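Local coordinates for putative cytoplasmic protein (Salmonella enterica subsp. enterica serovar Typhimurium, PDB 4J32), which is a type VI secretion amidase effector, Tae4, of the NlpC/P60 papain-like cysteine peptidase family that probably hydrolyses peptidoglycan and is countered by the immunity protein Tai4, at residues Glu21-Phe26 and Ile147-Cys152; Lys123-Val128 and Thr169-Pro174. One frame throughout, in Å; residues are numbered along the deposited sequence.

Contact 1. Residues Glu21-Phe26 and Ile147-Cys152; sequences EAWLAF and ICSDQC
S149 places its side chain between the rings of W23 and F26, two aromatics that helix 19-28 sends out toward a type I beta turn running from C148 to Q151. In this NlpC/P60-type, papain-like domain the contact joins an N-terminal helix to the loop that follows strand 138-143 of the central sheet. The CB of S149 makes a CH-pi contact with each ring: it lies 3.9 Å from the centroid of the six-membered ring of W23, displaced toward the rim, and 3.7 Å from the centroid of the F26 ring. Both aromatic side chains extend with CG opposite the backbone N (chi1 -164° for W23, -167° for F26), which carries them off the helix toward the turn. The backbone adds to the grip, for W23 CH2 reaches S149 N at 3.5 Å, and the carbonyl O of I147 sits at the edge of the indole. D150 approaches F26 differently, its CB meeting the ring edge at CZ over 3.8 Å, with carboxylate and ring planes 81° apart; that carboxylate is hydrogen-bonded to H139. Within the turn, C148 N donates an almost straight bond to Q151 OE1 of 3.0 Å. The hydroxyl of S149, hydrogen-bonded to L142 N, stands over the centre of the F26 ring, with OG 3.1 Å above its plane.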
ATOM      1  N   GLU A  21       4.134  41.453  15.511  1.00 21.67           N
ATOM      2  CA  GLU A  21       3.030  41.115  14.589  1.00 21.33           C
ATOM      3  C   GLU A  21       3.187  39.710  13.993  1.00 20.42           C
ATOM      4  O   GLU A  21       2.198  39.022  13.748  1.00 19.63           O
ATOM      5  CB  GLU A  21       2.904  42.135  13.470  1.00 22.29           C
ATOM      6  CG  GLU A  21       2.437  43.496  13.918  1.00 23.63           C
ATOM      7  CD  GLU A  21       2.420  44.463  12.765  1.00 26.76           C
ATOM      8  OE1 GLU A  21       3.465  45.107  12.549  1.00 26.48           O
ATOM      9  OE2 GLU A  21       1.367  44.556  12.078  1.00 29.64           O
ATOM     10  N   ALA A  22       4.423  39.307  13.725  1.00 19.58           N
ATOM     11  CA  ALA A  22       4.679  37.972  13.164  1.00 18.45           C
ATOM     12  C   ALA A  22       4.305  36.881  14.153  1.00 18.63           C
ATOM     13  O   ALA A  22       3.678  35.893  13.783  1.00 17.59           O
ATOM     14  CB  ALA A  22       6.146  37.850  12.758  1.00 17.92           C
ATOM     15  N   TRP A  23       4.659  37.090  15.421  1.00 19.36           N
ATOM     16  CA  TRP A  23       4.411  36.115  16.496  1.00 20.20           C
ATOM     17  C   TRP A  23       2.920  35.971  16.755  1.00 20.26           C
ATOM     18  O   TRP A  23       2.399  34.841  16.915  1.00 19.57           O
ATOM     19  CB  TRP A  23       5.135  36.557  17.773  1.00 21.14           C
ATOM     20  CG  TRP A  23       5.292  35.463  18.829  1.00 23.51           C
ATOM     21  CD1 TRP A  23       4.520  35.283  19.951  1.00 24.22           C
ATOM     22  CD2 TRP A  23       6.277  34.413  18.845  1.00 21.07           C
ATOM     23  NE1 TRP A  23       4.974  34.202  20.671  1.00 24.47           N
ATOM     24  CE2 TRP A  23       6.051  33.649  20.019  1.00 23.41           C
ATOM     25  CE3 TRP A  23       7.349  34.063  18.000  1.00 20.76           C
ATOM     26  CZ2 TRP A  23       6.843  32.532  20.361  1.00 22.39           C
ATOM     27  CZ3 TRP A  23       8.146  32.944  18.348  1.00 21.48           C
ATOM     28  CH2 TRP A  23       7.881  32.204  19.526  1.00 20.22           C
ATOM     29  N   LEU A  24       2.219  37.110  16.796  1.00 19.75           N
ATOM     30  CA  LEU A  24       0.770  37.098  16.921  1.00 21.30           C
ATOM     31  C   LEU A  24       0.119  36.335  15.761  1.00 20.16           C
ATOM     32  O   LEU A  24      -0.796  35.523  15.956  1.00 20.79           O
ATOM     33  CB  LEU A  24       0.256  38.557  16.954  1.00 21.46           C
ATOM     34  CG  LEU A  24      -1.224  38.886  17.037  1.00 25.11           C
ATOM     35  CD1 LEU A  24      -1.340  40.362  17.463  1.00 27.29           C
ATOM     36  CD2 LEU A  24      -1.989  38.634  15.726  1.00 25.80           C
ATOM     37  N   ALA A  25       0.533  36.637  14.545  1.00 19.53           N
ATOM     38  CA  ALA A  25      -0.107  36.014  13.373  1.00 19.44           C
ATOM     39  C   ALA A  25       0.144  34.486  13.372  1.00 19.55           C
ATOM     40  O   ALA A  25      -0.756  33.692  13.117  1.00 19.09           O
ATOM     41  CB  ALA A  25       0.435  36.636  12.081  1.00 19.07           C
ATOM     42  N   PHE A  26       1.368  34.096  13.702  1.00 19.16           N
ATOM     43  CA  PHE A  26       1.714  32.657  13.755  1.00 19.30           C
ATOM     44  C   PHE A  26       0.775  31.884  14.683  1.00 20.13           C
ATOM     45  O   PHE A  26       0.312  30.787  14.336  1.00 20.26           O
ATOM     46  CB  PHE A  26       3.171  32.449  14.174  1.00 18.14           C
ATOM     47  CG  PHE A  26       3.665  31.016  13.936  1.00 19.08           C
ATOM     48  CD1 PHE A  26       4.393  30.698  12.794  1.00 19.83           C
ATOM     49  CD2 PHE A  26       3.325  29.998  14.839  1.00 20.43           C
ATOM     50  CE1 PHE A  26       4.837  29.375  12.562  1.00 18.66           C
ATOM     51  CE2 PHE A  26       3.754  28.659  14.614  1.00 19.82           C
ATOM     52  CZ  PHE A  26       4.492  28.367  13.474  1.00 19.33           C
ATOM     53  N   ILE A 147      12.360  30.016  22.490  1.00 27.44           N
ATOM     54  CA  ILE A 147      11.537  28.878  22.023  1.00 26.70           C
ATOM     55  C   ILE A 147      11.032  29.174  20.611  1.00 24.00           C
ATOM     56  O   ILE A 147      10.979  30.346  20.210  1.00 22.10           O
ATOM     57  CB  ILE A 147      10.286  28.598  22.940  1.00 27.67           C
ATOM     58  CG1 ILE A 147       9.329  29.813  22.959  1.00 27.19           C
ATOM     59  CG2 ILE A 147      10.705  28.160  24.347  1.00 31.09           C
ATOM     60  CD1 ILE A 147       7.900  29.531  23.471  1.00 29.09           C
ATOM     61  N   CYS A 148      10.659  28.131  19.870  1.00 23.42           N
ATOM     62  CA  CYS A 148      10.025  28.308  18.562  1.00 22.42           C
ATOM     63  C   CYS A 148       8.533  28.528  18.767  1.00 22.23           C
ATOM     64  O   CYS A 148       7.977  28.113  19.775  1.00 24.05           O
ATOM     65  CB  CYS A 148      10.199  27.081  17.671  1.00 22.43           C
ATOM     66  SG  CYS A 148      11.935  26.721  17.278  1.00 27.14           S
ATOM     67  N   SER A 149       7.905  29.152  17.782  1.00 21.74           N
ATOM     68  CA  SER A 149       6.470  29.455  17.838  1.00 21.88           C
ATOM     69  C   SER A 149       5.617  28.185  17.726  1.00 23.30           C
ATOM     70  O   SER A 149       4.462  28.178  18.151  1.00 23.60           O
ATOM     71  CB  SER A 149       6.112  30.435  16.731  1.00 21.45           C
ATOM     72  OG  SER A 149       6.642  30.016  15.479  1.00 20.15           O
ATOM     73  N   ASP A 150       6.175  27.120  17.142  1.00 23.52           N
ATOM     74  CA  ASP A 150       5.454  25.844  17.054  1.00 26.16           C
ATOM     75  C   ASP A 150       6.038  24.773  17.955  1.00 29.57           C
ATOM     76  O   ASP A 150       5.806  23.575  17.742  1.00 30.64           O
ATOM     77  CB  ASP A 150       5.356  25.353  15.594  1.00 24.04           C
ATOM     78  CG  ASP A 150       6.715  25.232  14.910  1.00 24.37           C
ATOM     79  OD1 ASP A 150       7.746  25.644  15.478  1.00 22.99           O
ATOM     80  OD2 ASP A 150       6.734  24.705  13.782  1.00 26.76           O
ATOM     81  N   GLN A 151       6.779  25.198  18.979  1.00 32.76           N
ATOM     82  CA  GLN A 151       7.425  24.265  19.903  1.00 37.71           C
ATOM     83  C   GLN A 151       6.450  23.200  20.402  1.00 41.02           C
ATOM     84  O   GLN A 151       6.823  22.043  20.586  1.00 42.41           O
ATOM     85  CB  GLN A 151       8.102  25.003  21.069  1.00 38.46           C
ATOM     86  CG  GLN A 151       9.156  24.141  21.764  1.00 41.68           C
ATOM     87  CD  GLN A 151      10.512  24.815  21.915  1.00 43.98           C
ATOM     88  OE1 GLN A 151      11.069  25.396  20.966  1.00 40.60           O
ATOM     89  NE2 GLN A 151      11.079  24.697  23.112  1.00 46.51           N
ATOM     90  N   CYS A 152       5.196  23.618  20.547  1.00 42.93           N
ATOM     91  CA  CYS A 152       4.139  22.729  21.022  0.50 45.48           C
ATOM     92  C   CYS A 152       3.899  21.544  20.079  1.00 46.58           C
ATOM     93  O   CYS A 152       3.439  20.487  20.532  1.00 48.21           O
ATOM     94  CB  CYS A 152       2.836  23.499  21.285  0.50 45.58           C
ATOM     95  SG  CYS A 152       1.670  23.556  19.902  0.50 41.97           S
TER

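Contact 2. Residues Lys123-Val128 and Thr169-Pro174; sequences KGIIVV and TLWILP
V127 and W171 lie side by side and point the same way, CG2 of the valine meeting the indole edge in its plane, 3.9 Å from CZ3. T169, a neighbour on the same sheet face, sets its CG2 over one face of that indole, toward the rim. I125 shares this face, and its side chain crosses that of L173 obliquely, I125 CG1 lying 3.8 Å from L173 CD1. L100 of helix 93-103 packs on both I125 and W171, and the indole NE1 is hydrogen-bonded to G105 O. Strands 124-131 and 164-172 are the two inner strands of the antiparallel four-stranded sheet of this papain-like domain, and their short segments run at 167° to each other. I125 with W171 and V127 with T169 are hydrogen-bonded pairs; T169 N to V127 O is 2.8 Å. On the other face L170 holds CG opposite its backbone N (chi1 -177°), and its CD1 comes to 3.5 Å from I125 O and 4.1 Å from CB of I126. G124 has backbone angles suited to glycine, and its CA lies 3.4 Å from W171 O. Beyond it L173 N donates a hydrogen bond to K123 O. The lysine chain bends at its last torsion, chi4 -66°, where NZ donates hydrogen bonds to two waters, one of which donates in turn to L173 O and the other to OXT of the C-terminal P174, 2.8 Å from that water.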
ATOM      1  N   LYS A 123      15.812  37.289  18.063  1.00 23.49           N
ATOM      2  CA  LYS A 123      14.471  36.812  17.677  1.00 22.79           C
ATOM      3  C   LYS A 123      14.130  37.105  16.220  1.00 21.54           C
ATOM      4  O   LYS A 123      14.570  38.123  15.663  1.00 21.59           O
ATOM      5  CB  LYS A 123      13.406  37.380  18.619  1.00 23.91           C
ATOM      6  CG  LYS A 123      13.221  38.898  18.574  1.00 24.68           C
ATOM      7  CD  LYS A 123      12.283  39.381  19.670  1.00 25.19           C
ATOM      8  CE  LYS A 123      12.011  40.894  19.540  1.00 27.81           C
ATOM      9  NZ  LYS A 123      13.227  41.737  19.784  1.00 32.03           N
ATOM     10  N   GLY A 124      13.373  36.203  15.596  1.00 20.31           N
ATOM     11  CA  GLY A 124      12.929  36.406  14.217  1.00 20.50           C
ATOM     12  C   GLY A 124      12.583  35.119  13.512  1.00 20.04           C
ATOM     13  O   GLY A 124      12.037  34.213  14.126  1.00 20.72           O
ATOM     14  N   ILE A 125      12.879  35.043  12.219  1.00 19.50           N
ATOM     15  CA  ILE A 125      12.523  33.866  11.445  1.00 18.82           C
ATOM     16  C   ILE A 125      13.737  32.930  11.421  1.00 18.81           C
ATOM     17  O   ILE A 125      14.840  33.353  11.056  1.00 19.63           O
ATOM     18  CB  ILE A 125      12.137  34.256   9.998  1.00 18.92           C
ATOM     19  CG1 ILE A 125      10.912  35.191   9.991  1.00 18.75           C
ATOM     20  CG2 ILE A 125      11.903  32.993   9.146  1.00 18.72           C
ATOM     21  CD1 ILE A 125      10.665  35.847   8.634  1.00 19.49           C
ATOM     22  N   ILE A 126      13.529  31.673  11.808  1.00 18.99           N
ATOM     23  CA  ILE A 126      14.608  30.691  11.844  1.00 20.20           C
ATOM     24  C   ILE A 126      14.390  29.566  10.820  1.00 19.61           C
ATOM     25  O   ILE A 126      13.276  29.055  10.653  1.00 17.48           O
ATOM     26  CB  ILE A 126      14.832  30.122  13.283  1.00 21.36           C
ATOM     27  CG1 ILE A 126      16.142  29.317  13.367  1.00 25.54           C
ATOM     28  CG2 ILE A 126      13.626  29.292  13.765  1.00 21.69           C
ATOM     29  CD1 ILE A 126      16.739  29.314  14.756  1.00 31.47           C
ATOM     30  N   VAL A 127      15.465  29.203  10.130  1.00 19.39           N
ATOM     31  CA  VAL A 127      15.468  28.047   9.252  1.00 20.63           C
ATOM     32  C   VAL A 127      16.513  27.089   9.772  1.00 21.36           C
ATOM     33  O   VAL A 127      17.625  27.506  10.098  1.00 20.80           O
ATOM     34  CB  VAL A 127      15.818  28.437   7.774  1.00 20.47           C
ATOM     35  CG1 VAL A 127      16.067  27.186   6.900  1.00 21.25           C
ATOM     36  CG2 VAL A 127      14.691  29.292   7.179  1.00 21.68           C
ATOM     37  N   VAL A 128      16.147  25.808   9.886  1.00 21.64           N
ATOM     38  CA  VAL A 128      17.117  24.765  10.179  0.50 23.07           C
ATOM     39  C   VAL A 128      17.052  23.723   9.063  1.00 23.67           C
ATOM     40  O   VAL A 128      15.965  23.245   8.720  1.00 23.92           O
ATOM     41  CB  VAL A 128      16.857  24.123  11.567  0.50 23.72           C
ATOM     42  CG1 VAL A 128      17.952  23.143  11.929  0.50 23.91           C
ATOM     43  CG2 VAL A 128      16.710  25.202  12.660  0.50 24.27           C
ATOM     44  N   THR A 169      19.840  29.245  10.387  1.00 20.83           N
ATOM     45  CA  THR A 169      19.919  30.602   9.855  1.00 21.60           C
ATOM     46  C   THR A 169      18.807  31.425  10.497  1.00 20.37           C
ATOM     47  O   THR A 169      17.652  30.988  10.539  1.00 20.84           O
ATOM     48  CB  THR A 169      19.716  30.575   8.315  1.00 22.72           C
ATOM     49  OG1 THR A 169      20.716  29.745   7.722  1.00 23.23           O
ATOM     50  CG2 THR A 169      19.785  31.986   7.681  1.00 25.31           C
ATOM     51  N   LEU A 170      19.160  32.609  10.994  1.00 20.54           N
ATOM     52  CA  LEU A 170      18.185  33.506  11.587  1.00 20.75           C
ATOM     53  C   LEU A 170      18.159  34.855  10.852  1.00 20.22           C
ATOM     54  O   LEU A 170      19.210  35.468  10.597  1.00 20.47           O
ATOM     55  CB  LEU A 170      18.489  33.703  13.084  1.00 21.12           C
ATOM     56  CG  LEU A 170      17.490  34.581  13.880  1.00 21.05           C
ATOM     57  CD1 LEU A 170      16.198  33.840  14.213  1.00 23.95           C
ATOM     58  CD2 LEU A 170      18.149  35.117  15.155  1.00 23.58           C
ATOM     59  N   TRP A 171      16.947  35.289  10.482  1.00 19.97           N
ATOM     60  CA  TRP A 171      16.723  36.684  10.067  1.00 21.26           C
ATOM     61  C   TRP A 171      16.022  37.377  11.225  1.00 20.76           C
ATOM     62  O   TRP A 171      14.912  37.003  11.583  1.00 20.48           O
ATOM     63  CB  TRP A 171      15.804  36.754   8.839  1.00 21.15           C
ATOM     64  CG  TRP A 171      16.480  36.380   7.538  1.00 22.52           C
ATOM     65  CD1 TRP A 171      17.231  37.190   6.753  1.00 25.08           C
ATOM     66  CD2 TRP A 171      16.446  35.107   6.889  1.00 23.27           C
ATOM     67  NE1 TRP A 171      17.691  36.496   5.649  1.00 25.22           N
ATOM     68  CE2 TRP A 171      17.200  35.221   5.698  1.00 24.41           C
ATOM     69  CE3 TRP A 171      15.846  33.890   7.192  1.00 24.36           C
ATOM     70  CZ2 TRP A 171      17.382  34.148   4.812  1.00 25.02           C
ATOM     71  CZ3 TRP A 171      16.023  32.813   6.304  1.00 24.45           C
ATOM     72  CH2 TRP A 171      16.785  32.959   5.128  1.00 24.35           C
ATOM     73  N   ILE A 172      16.681  38.371  11.809  1.00 21.49           N
ATOM     74  CA  ILE A 172      16.098  39.092  12.950  1.00 21.92           C
ATOM     75  C   ILE A 172      14.871  39.889  12.513  1.00 21.46           C
ATOM     76  O   ILE A 172      14.891  40.576  11.465  1.00 22.18           O
ATOM     77  CB  ILE A 172      17.162  40.019  13.616  1.00 23.22           C
ATOM     78  CG1 ILE A 172      18.246  39.162  14.303  1.00 23.81           C
ATOM     79  CG2 ILE A 172      16.521  41.012  14.573  1.00 23.66           C
ATOM     80  CD1 ILE A 172      19.409  39.977  14.871  1.00 26.04           C
ATOM     81  N   LEU A 173      13.808  39.799  13.305  1.00 20.62           N
ATOM     82  CA  LEU A 173      12.633  40.656  13.124  1.00 21.04           C
ATOM     83  C   LEU A 173      12.608  41.741  14.195  1.00 22.44           C
ATOM     84  O   LEU A 173      12.827  41.445  15.369  1.00 22.68           O
ATOM     85  CB  LEU A 173      11.327  39.823  13.132  1.00 19.60           C
ATOM     86  CG  LEU A 173      11.132  38.758  12.025  1.00 20.08           C
ATOM     87  CD1 LEU A 173       9.738  38.101  12.183  1.00 17.90           C
ATOM     88  CD2 LEU A 173      11.266  39.361  10.626  1.00 19.98           C
ATOM     89  N   PRO A 174      12.367  43.009  13.787  1.00 23.85           N
ATOM     90  CA  PRO A 174      12.562  44.145  14.680  1.00 25.55           C
ATOM     91  C   PRO A 174      11.467  44.318  15.738  1.00 26.30           C
ATOM     92  O   PRO A 174      10.334  43.843  15.587  1.00 25.29           O
ATOM     93  CB  PRO A 174      12.551  45.340  13.716  1.00 26.92           C
ATOM     94  CG  PRO A 174      11.612  44.912  12.640  1.00 25.89           C
ATOM     95  CD  PRO A 174      11.931  43.442  12.442  1.00 23.74           C
ATOM     96  OXT PRO A 174      11.722  44.989  16.755  1.00 27.71           O
TER
HETATM   97  O   HOH W   1      14.682  41.917  17.332  1.00 27.20           O
HETATM   98  O   HOH W   2      11.968  44.386  19.473  1.00 40.57           O
HETATM   99  O   HOH W   3      19.790  27.120   7.458  1.00 26.00           O

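Contacts 1 and 2 have centres about 12 Å apart and meet directly where CB of A22, on the helix of contact 1, packs at 3.6 Å against CD1 of L173, at the end of the strand pairing in contact 2. Their segments alternate along the chain, and the N-terminal helix touches both the C-terminal end and the loop after strand 138-143. That strand also connects them: it borders strand 124-131, its T141 sharing backbone hydrogen bonds with I126, while its L142 is joined by backbone hydrogen bonding to S149. A citrate anion, probably from the crystallisation liquor, lies about 5 Å from the W23 side chain, and M104, beside I125 and W171, lines a 2-ethoxyethanol pocket.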